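Local coordinates for protein N-acetylmuramoyl-L-alanine amidase (Mycolicibacterium smegmatis, PDB 7AGM) that probably cleaves the amide bond between N-acetylmuramic acid and L-alanine in peptidoglycan, as a zinc-dependent amidase of the Amidase_3 family, at residues I6-A20 with L70-L84. Residues are numbered along the deposited sequence; the frame is centred on the assembly and turned at random.
Sequences IAGMIVFLDPGHNGA and LGVRTAMSRGNDNAL. With ZN (zinc ion), chain C.
R78 donates to two successive carbonyls of the backbone that follows strand 10-15: NE to P15 O (3.0 Å, 169° at the hydrogen) lies in the guanidinium plane, whereas NH2 to G16 O is more bent and tilted from it. Before these bonds, strands 10-15 and 73-76 pair in parallel, joined through helix 52-69 as a beta-alpha-beta unit at the edge of the six-stranded sheet. NH1 of R78 turns to D81 OD1, itself hydrogen-bonded to H53, in a 2.9 Å salt bridge and also donates to N80 O, so three nitrogens fix the group's rotation. This ties 70-84 to the backbone leading into H17, whose NE2 binds zinc at 2.1 Å; E52 and H107 complete the protein ligands. The strand register is set by bonds such as V11 N to R73 O and L13 N to A75 O (2.8 Å, 173°). Just past the pairing, S77 OG donates to D14 OD1 (2.7 Å) on the carboxylate's anti side; D14 also makes a salt bridge with R91. At the other end, the extended R73 side chain puts NH1 on an in-plane lone pair of G8 O. Packing differs by face: V11 CG2 meets V72 CG1 and L13 meets M76 on one; on the other, F12 holds CG anti to N (chi1 -174°), which swings its ring toward 75-77, CZ 3.6 Å from S77 CA. M76 bends at chi3, bringing CE to within 3.6 Å of P15 CG.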
ATOM      1  N   ILE A   6      -6.780  -1.585  20.387  1.00 19.29           N
ATOM      2  CA  ILE A   6      -6.897  -1.539  18.934  1.00 17.63           C
ATOM      3  C   ILE A   6      -7.980  -2.453  18.381  1.00 17.21           C
ATOM      4  O   ILE A   6      -8.411  -2.237  17.238  1.00 17.40           O
ATOM      5  CB  ILE A   6      -5.563  -1.768  18.191  1.00 18.31           C
ATOM      6  CG1 ILE A   6      -5.064  -3.200  18.367  1.00 18.89           C
ATOM      7  CG2 ILE A   6      -4.527  -0.760  18.633  1.00 18.38           C
ATOM      8  CD1 ILE A   6      -4.020  -3.584  17.338  1.00 19.96           C
ATOM      9  N   ALA A   7      -8.424  -3.462  19.128  1.00 17.65           N
ATOM     10  CA  ALA A   7      -9.493  -4.317  18.630  1.00 17.00           C
ATOM     11  C   ALA A   7     -10.723  -3.470  18.334  1.00 16.89           C
ATOM     12  O   ALA A   7     -11.020  -2.503  19.041  1.00 17.17           O
ATOM     13  CB  ALA A   7      -9.825  -5.407  19.648  1.00 17.51           C
ATOM     14  N   GLY A   8     -11.403  -3.791  17.243  1.00 16.28           N
ATOM     15  CA  GLY A   8     -12.551  -3.033  16.807  1.00 16.21           C
ATOM     16  C   GLY A   8     -12.237  -1.879  15.875  1.00 15.34           C
ATOM     17  O   GLY A   8     -13.141  -1.404  15.179  1.00 15.60           O
ATOM     18  N   MET A   9     -10.989  -1.404  15.848  1.00 14.72           N
ATOM     19  CA  MET A   9     -10.630  -0.368  14.892  1.00 14.64           C
ATOM     20  C   MET A   9     -10.681  -0.928  13.474  1.00 13.89           C
ATOM     21  O   MET A   9     -10.673  -2.143  13.262  1.00 14.33           O
ATOM     22  CB  MET A   9      -9.262   0.227  15.240  1.00 15.58           C
ATOM     23  CG  MET A   9      -9.274   0.941  16.603  1.00 17.68           C
ATOM     24  SD  MET A   9      -7.686   1.657  17.076  1.00 19.50           S
ATOM     25  CE  MET A   9      -7.725   3.240  16.244  1.00 20.07           C
ATOM     26  N   ILE A  10     -10.760  -0.024  12.498  1.00 14.02           N
ATOM     27  CA  ILE A  10     -11.090  -0.373  11.117  1.00 13.51           C
ATOM     28  C   ILE A  10      -9.918  -0.040  10.207  1.00 13.12           C
ATOM     29  O   ILE A  10      -9.453   1.106  10.179  1.00 13.68           O
ATOM     30  CB  ILE A  10     -12.356   0.363  10.644  1.00 14.15           C
ATOM     31  CG1 ILE A  10     -13.525   0.095  11.594  1.00 16.01           C
ATOM     32  CG2 ILE A  10     -12.687  -0.022   9.225  1.00 15.19           C
ATOM     33  CD1 ILE A  10     -14.635   1.099  11.447  1.00 17.74           C
ATOM     34  N   VAL A  11      -9.464  -1.028   9.438  1.00 12.32           N
ATOM     35  CA  VAL A  11      -8.391  -0.855   8.465  1.00 13.12           C
ATOM     36  C   VAL A  11      -8.914  -1.242   7.088  1.00 12.75           C
ATOM     37  O   VAL A  11      -9.454  -2.344   6.907  1.00 13.21           O
ATOM     38  CB  VAL A  11      -7.161  -1.712   8.825  1.00 13.05           C
ATOM     39  CG1 VAL A  11      -6.084  -1.603   7.741  1.00 14.29           C
ATOM     40  CG2 VAL A  11      -6.616  -1.327  10.202  1.00 13.67           C
ATOM     41  N   PHE A  12      -8.747  -0.347   6.117  1.00 11.87           N
ATOM     42  CA  PHE A  12      -9.033  -0.652   4.719  1.00 12.31           C
ATOM     43  C   PHE A  12      -7.734  -1.038   4.023  1.00 12.08           C
ATOM     44  O   PHE A  12      -6.749  -0.285   4.074  1.00 13.11           O
ATOM     45  CB  PHE A  12      -9.668   0.550   4.020  1.00 13.85           C
ATOM     46  CG  PHE A  12     -10.116   0.264   2.611  1.00 13.43           C
ATOM     47  CD1 PHE A  12     -11.337  -0.367   2.369  1.00 14.74           C
ATOM     48  CD2 PHE A  12      -9.331   0.625   1.523  1.00 13.83           C
ATOM     49  CE1 PHE A  12     -11.756  -0.631   1.066  1.00 16.06           C
ATOM     50  CE2 PHE A  12      -9.750   0.371   0.227  1.00 16.04           C
ATOM     51  CZ  PHE A  12     -10.969  -0.264  -0.004  1.00 16.04           C
ATOM     52  N   LEU A  13      -7.729  -2.217   3.391  1.00 12.30           N
ATOM     53  CA  LEU A  13      -6.554  -2.773   2.729  1.00 12.90           C
ATOM     54  C   LEU A  13      -6.759  -2.752   1.224  1.00 13.24           C
ATOM     55  O   LEU A  13      -7.797  -3.201   0.727  1.00 14.95           O
ATOM     56  CB  LEU A  13      -6.305  -4.210   3.197  1.00 13.29           C
ATOM     57  CG  LEU A  13      -5.959  -4.362   4.680  1.00 13.92           C
ATOM     58  CD1 LEU A  13      -5.996  -5.836   5.080  1.00 15.42           C
ATOM     59  CD2 LEU A  13      -4.593  -3.738   4.986  1.00 15.11           C
ATOM     60  N   ASP A  14      -5.761  -2.248   0.499  1.00 12.88           N
ATOM     61  CA  ASP A  14      -5.831  -2.097  -0.954  1.00 13.71           C
ATOM     62  C   ASP A  14      -4.646  -2.783  -1.620  1.00 14.57           C
ATOM     63  O   ASP A  14      -3.576  -2.180  -1.793  1.00 15.08           O
ATOM     64  CB  ASP A  14      -5.898  -0.620  -1.343  1.00 14.12           C
ATOM     65  CG  ASP A  14      -5.745  -0.404  -2.835  1.00 17.19           C
ATOM     66  OD1 ASP A  14      -6.285  -1.221  -3.612  1.00 20.14           O
ATOM     67  OD2 ASP A  14      -5.088   0.588  -3.227  1.00 17.26           O
ATOM     68  N   PRO A  15      -4.804  -4.040  -2.030  1.00 15.06           N
ATOM     69  CA  PRO A  15      -3.748  -4.685  -2.829  1.00 14.15           C
ATOM     70  C   PRO A  15      -3.736  -4.095  -4.232  1.00 13.83           C
ATOM     71  O   PRO A  15      -4.716  -4.200  -4.976  1.00 14.47           O
ATOM     72  CB  PRO A  15      -4.144  -6.166  -2.827  1.00 15.10           C
ATOM     73  CG  PRO A  15      -5.617  -6.185  -2.532  1.00 16.40           C
ATOM     74  CD  PRO A  15      -5.968  -4.913  -1.789  1.00 16.12           C
ATOM     75  N   GLY A  16      -2.626  -3.441  -4.571  1.00 13.66           N
ATOM     76  CA  GLY A  16      -2.576  -2.664  -5.798  1.00 14.14           C
ATOM     77  C   GLY A  16      -2.838  -3.508  -7.036  1.00 14.47           C
ATOM     78  O   GLY A  16      -2.472  -4.688  -7.107  1.00 14.33           O
ATOM     79  N   HIS A  17      -3.506  -2.882  -8.011  1.00 15.77           N
ATOM     80  CA  HIS A  17      -3.725  -3.382  -9.367  1.00 17.54           C
ATOM     81  C   HIS A  17      -4.792  -4.466  -9.412  1.00 20.59           C
ATOM     82  O   HIS A  17      -5.409  -4.759  -8.387  1.00 19.36           O
ATOM     83  CB  HIS A  17      -2.402  -3.778 -10.031  1.00 16.89           C
ATOM     84  CG  HIS A  17      -1.363  -2.712  -9.912  1.00 16.47           C
ATOM     85  ND1 HIS A  17      -1.337  -1.605 -10.734  1.00 16.80           N
ATOM     86  CD2 HIS A  17      -0.350  -2.550  -9.027  1.00 16.35           C
ATOM     87  CE1 HIS A  17      -0.337  -0.818 -10.374  1.00 15.40           C
ATOM     88  NE2 HIS A  17       0.271  -1.362  -9.336  1.00 15.36           N
ATOM     89  N   ASN A  18      -5.040  -5.034 -10.596  1.00 27.47           N
ATOM     90  CA  ASN A  18      -6.077  -6.038 -10.795  1.00 36.26           C
ATOM     91  C   ASN A  18      -5.448  -7.340 -11.263  1.00 28.03           C
ATOM     92  O   ASN A  18      -4.392  -7.342 -11.902  1.00 27.56           O
ATOM     93  CB  ASN A  18      -7.065  -5.648 -11.906  1.00 55.56           C
ATOM     94  CG  ASN A  18      -7.621  -4.251 -11.758  1.00 75.47           C
ATOM     95  OD1 ASN A  18      -7.908  -3.784 -10.656  1.00 38.51           O
ATOM     96  ND2 ASN A  18      -7.804  -3.582 -12.891  1.00 31.26           N
ATOM     97  N   GLY A  19      -6.141  -8.448 -10.989  1.00 29.83           N
ATOM     98  CA  GLY A  19      -5.712  -9.735 -11.505  1.00 38.98           C
ATOM     99  C   GLY A  19      -5.943  -9.911 -12.991  1.00 26.95           C
ATOM    100  O   GLY A  19      -5.359 -10.814 -13.597  1.00 39.94           O
ATOM    101  N   ALA A  20      -6.795  -9.078 -13.586  1.00 26.40           N
ATOM    102  CA  ALA A  20      -6.976  -9.057 -15.027  1.00 36.26           C
ATOM    103  C   ALA A  20      -7.399  -7.655 -15.432  1.00 57.79           C
ATOM    104  O   ALA A  20      -8.014  -6.929 -14.646  1.00 40.65           O
ATOM    105  CB  ALA A  20      -8.015 -10.082 -15.482  1.00 27.17           C
ATOM    106  N   LEU A  70      -5.788  -9.980  15.680  1.00 20.93           N
ATOM    107  CA  LEU A  70      -5.714  -8.907  16.667  1.00 20.16           C
ATOM    108  C   LEU A  70      -7.075  -8.276  16.950  1.00 20.10           C
ATOM    109  O   LEU A  70      -7.148  -7.295  17.703  1.00 21.40           O
ATOM    110  CB  LEU A  70      -4.719  -7.833  16.207  1.00 20.21           C
ATOM    111  CG  LEU A  70      -3.265  -8.284  16.021  1.00 21.00           C
ATOM    112  CD1 LEU A  70      -2.436  -7.211  15.319  1.00 21.91           C
ATOM    113  CD2 LEU A  70      -2.639  -8.652  17.360  1.00 22.26           C
ATOM    114  N   GLY A  71      -8.151  -8.812  16.377  1.00 18.60           N
ATOM    115  CA  GLY A  71      -9.468  -8.237  16.580  1.00 17.95           C
ATOM    116  C   GLY A  71      -9.736  -6.980  15.782  1.00 16.00           C
ATOM    117  O   GLY A  71     -10.728  -6.290  16.050  1.00 17.27           O
ATOM    118  N   VAL A  72      -8.883  -6.659  14.813  1.00 15.31           N
ATOM    119  CA  VAL A  72      -9.029  -5.454  14.001  1.00 14.71           C
ATOM    120  C   VAL A  72      -9.961  -5.767  12.834  1.00 14.85           C
ATOM    121  O   VAL A  72      -9.834  -6.819  12.192  1.00 16.22           O
ATOM    122  CB  VAL A  72      -7.655  -4.958  13.512  1.00 15.89           C
ATOM    123  CG1 VAL A  72      -7.817  -3.840  12.493  1.00 16.42           C
ATOM    124  CG2 VAL A  72      -6.806  -4.476  14.705  1.00 16.89           C
ATOM    125  N   ARG A  73     -10.920  -4.874  12.582  1.00 13.85           N
ATOM    126  CA  ARG A  73     -11.841  -5.010  11.461  1.00 13.20           C
ATOM    127  C   ARG A  73     -11.126  -4.656  10.169  1.00 13.72           C
ATOM    128  O   ARG A  73     -10.335  -3.709  10.127  1.00 15.01           O
ATOM    129  CB  ARG A  73     -13.012  -4.038  11.619  1.00 13.30           C
ATOM    130  CG  ARG A  73     -13.941  -4.303  12.793  1.00 13.72           C
ATOM    131  CD  ARG A  73     -15.036  -3.235  12.827  1.00 15.10           C
ATOM    132  NE  ARG A  73     -16.241  -3.642  13.546  1.00 16.10           N
ATOM    133  CZ  ARG A  73     -16.596  -3.194  14.746  1.00 19.43           C
ATOM    134  NH1 ARG A  73     -15.830  -2.316  15.395  1.00 21.11           N
ATOM    135  NH2 ARG A  73     -17.724  -3.628  15.301  1.00 21.55           N
ATOM    136  N   THR A  74     -11.419  -5.400   9.106  1.00 13.66           N
ATOM    137  CA  THR A  74     -10.819  -5.114   7.814  1.00 14.07           C
ATOM    138  C   THR A  74     -11.859  -5.154   6.703  1.00 14.61           C
ATOM    139  O   THR A  74     -12.898  -5.822   6.797  1.00 15.77           O
ATOM    140  CB  THR A  74      -9.663  -6.082   7.463  1.00 16.59           C
ATOM    141  OG1 THR A  74     -10.158  -7.425   7.378  1.00 18.02           O
ATOM    142  CG2 THR A  74      -8.545  -6.018   8.505  1.00 17.83           C
ATOM    143  N   ALA A  75     -11.529  -4.439   5.628  1.00 14.34           N
ATOM    144  CA  ALA A  75     -12.184  -4.571   4.337  1.00 14.92           C
ATOM    145  C   ALA A  75     -11.115  -4.432   3.269  1.00 15.27           C
ATOM    146  O   ALA A  75     -10.071  -3.820   3.506  1.00 15.10           O
ATOM    147  CB  ALA A  75     -13.278  -3.522   4.111  1.00 16.34           C
ATOM    148  N   MET A  76     -11.365  -5.020   2.101  1.00 16.47           N
ATOM    149  CA  MET A  76     -10.406  -4.999   1.004  1.00 17.80           C
ATOM    150  C   MET A  76     -10.991  -4.339  -0.238  1.00 17.61           C
ATOM    151  O   MET A  76     -12.204  -4.356  -0.469  1.00 18.48           O
ATOM    152  CB  MET A  76      -9.893  -6.411   0.685  1.00 20.69           C
ATOM    153  CG  MET A  76      -9.022  -6.991   1.790  1.00 24.28           C
ATOM    154  SD  MET A  76      -8.324  -8.586   1.353  1.00 29.90           S
ATOM    155  CE  MET A  76      -7.476  -8.187  -0.169  1.00 41.63           C
ATOM    156  N   SER A  77     -10.110  -3.756  -1.048  1.00 17.21           N
ATOM    157  CA  SER A  77     -10.542  -3.073  -2.260  1.00 17.51           C
ATOM    158  C   SER A  77     -10.918  -4.028  -3.385  1.00 18.41           C
ATOM    159  O   SER A  77     -11.623  -3.618  -4.311  1.00 20.13           O
ATOM    160  CB  SER A  77      -9.435  -2.146  -2.751  1.00 18.25           C
ATOM    161  OG  SER A  77      -8.293  -2.900  -3.102  1.00 16.90           O
ATOM    162  N   ARG A  78     -10.457  -5.276  -3.341  1.00 18.00           N
ATOM    163  CA  ARG A  78     -10.813  -6.256  -4.353  1.00 18.32           C
ATOM    164  C   ARG A  78     -10.875  -7.621  -3.693  1.00 19.50           C
ATOM    165  O   ARG A  78     -10.309  -7.839  -2.619  1.00 19.47           O
ATOM    166  CB  ARG A  78      -9.836  -6.248  -5.537  1.00 18.17           C
ATOM    167  CG  ARG A  78      -8.389  -6.547  -5.179  1.00 17.98           C
ATOM    168  CD  ARG A  78      -7.580  -6.563  -6.463  1.00 17.70           C
ATOM    169  NE  ARG A  78      -6.125  -6.495  -6.331  1.00 17.70           N
ATOM    170  CZ  ARG A  78      -5.284  -7.469  -6.680  1.00 17.92           C
ATOM    171  NH1 ARG A  78      -5.744  -8.640  -7.122  1.00 18.66           N
ATOM    172  NH2 ARG A  78      -3.975  -7.273  -6.589  1.00 16.68           N
ATOM    173  N   GLY A  79     -11.564  -8.544  -4.364  1.00 21.24           N
ATOM    174  CA  GLY A  79     -11.881  -9.829  -3.776  1.00 22.60           C
ATOM    175  C   GLY A  79     -11.316 -11.031  -4.503  1.00 23.90           C
ATOM    176  O   GLY A  79     -11.626 -12.170  -4.139  1.00 25.89           O
ATOM    177  N   ASN A  80     -10.493 -10.804  -5.523  1.00 23.51           N
ATOM    178  CA  ASN A  80      -9.843 -11.891  -6.247  1.00 23.56           C
ATOM    179  C   ASN A  80      -8.588 -11.348  -6.920  1.00 22.42           C
ATOM    180  O   ASN A  80      -8.299 -10.148  -6.877  1.00 21.65           O
ATOM    181  CB  ASN A  80     -10.779 -12.519  -7.284  1.00 24.74           C
ATOM    182  CG  ASN A  80     -11.230 -11.526  -8.337  1.00 26.21           C
ATOM    183  OD1 ASN A  80     -10.410 -10.932  -9.052  1.00 27.18           O
ATOM    184  ND2 ASN A  80     -12.539 -11.343  -8.447  1.00 42.71           N
ATOM    185  N   ASP A  81      -7.859 -12.249  -7.576  1.00 22.72           N
ATOM    186  CA  ASP A  81      -6.638 -11.917  -8.295  1.00 22.30           C
ATOM    187  C   ASP A  81      -6.701 -12.418  -9.735  1.00 23.23           C
ATOM    188  O   ASP A  81      -5.668 -12.697 -10.345  1.00 23.44           O
ATOM    189  CB  ASP A  81      -5.411 -12.472  -7.567  1.00 21.13           C
ATOM    190  CG  ASP A  81      -4.110 -11.922  -8.112  1.00 21.82           C
ATOM    191  OD1 ASP A  81      -4.060 -10.705  -8.369  1.00 22.52           O
ATOM    192  OD2 ASP A  81      -3.144 -12.702  -8.284  1.00 22.50           O
ATOM    193  N   ASN A  82      -7.905 -12.523 -10.301  1.00 24.99           N
ATOM    194  CA  ASN A  82      -8.023 -13.009 -11.672  1.00 24.22           C
ATOM    195  C   ASN A  82      -9.068 -12.262 -12.495  1.00 34.39           C
ATOM    196  O   ASN A  82      -9.422 -12.732 -13.584  1.00 29.54           O
ATOM    197  CB  ASN A  82      -8.289 -14.526 -11.713  1.00 25.37           C
ATOM    198  CG  ASN A  82      -9.640 -14.901 -11.129  1.00 29.27           C
ATOM    199  OD1 ASN A  82     -10.267 -14.115 -10.423  1.00 30.20           O
ATOM    200  ND2 ASN A  82     -10.099 -16.112 -11.430  1.00 36.22           N
ATOM    201  N   ALA A  83      -9.561 -11.117 -12.028  1.00 23.26           N
ATOM    202  CA  ALA A  83     -10.578 -10.372 -12.755  1.00 24.24           C
ATOM    203  C   ALA A  83     -10.362  -8.880 -12.533  1.00 23.76           C
ATOM    204  O   ALA A  83      -9.484  -8.461 -11.771  1.00 22.69           O
ATOM    205  CB  ALA A  83     -11.982 -10.830 -12.340  1.00 24.18           C
ATOM    206  N   LEU A  84     -11.177  -8.072 -13.209  1.00 24.52           N
ATOM    207  CA  LEU A  84     -11.073  -6.626 -13.085  1.00 26.56           C
ATOM    208  C   LEU A  84     -11.300  -6.190 -11.641  1.00 26.62           C
ATOM    209  O   LEU A  84     -12.076  -6.797 -10.899  1.00 27.77           O
ATOM    210  CB  LEU A  84     -12.101  -5.943 -13.989  1.00 29.19           C
ATOM    211  CG  LEU A  84     -11.828  -5.971 -15.491  1.00 49.55           C
ATOM    212  CD1 LEU A  84     -13.038  -5.455 -16.248  1.00 73.83           C
ATOM    213  CD2 LEU A  84     -10.600  -5.142 -15.817  1.00 47.40           C
TER
HETATM  214 ZN    ZN C 301       1.775  -0.611  -8.059  0.86 17.59          ZN
HETATM  215  O   HOH W   1      -8.114  -8.753  -9.569  1.00 34.64           O
HETATM  216  O   HOH W   2       2.734  -0.171  -9.926  1.00 45.81           O
HETATM  217  O   HOH W   3       1.420   1.479  -8.748  1.00 25.69           O
HETATM  218  O   HOH W   4       3.715   0.066  -7.767  1.00 21.69           O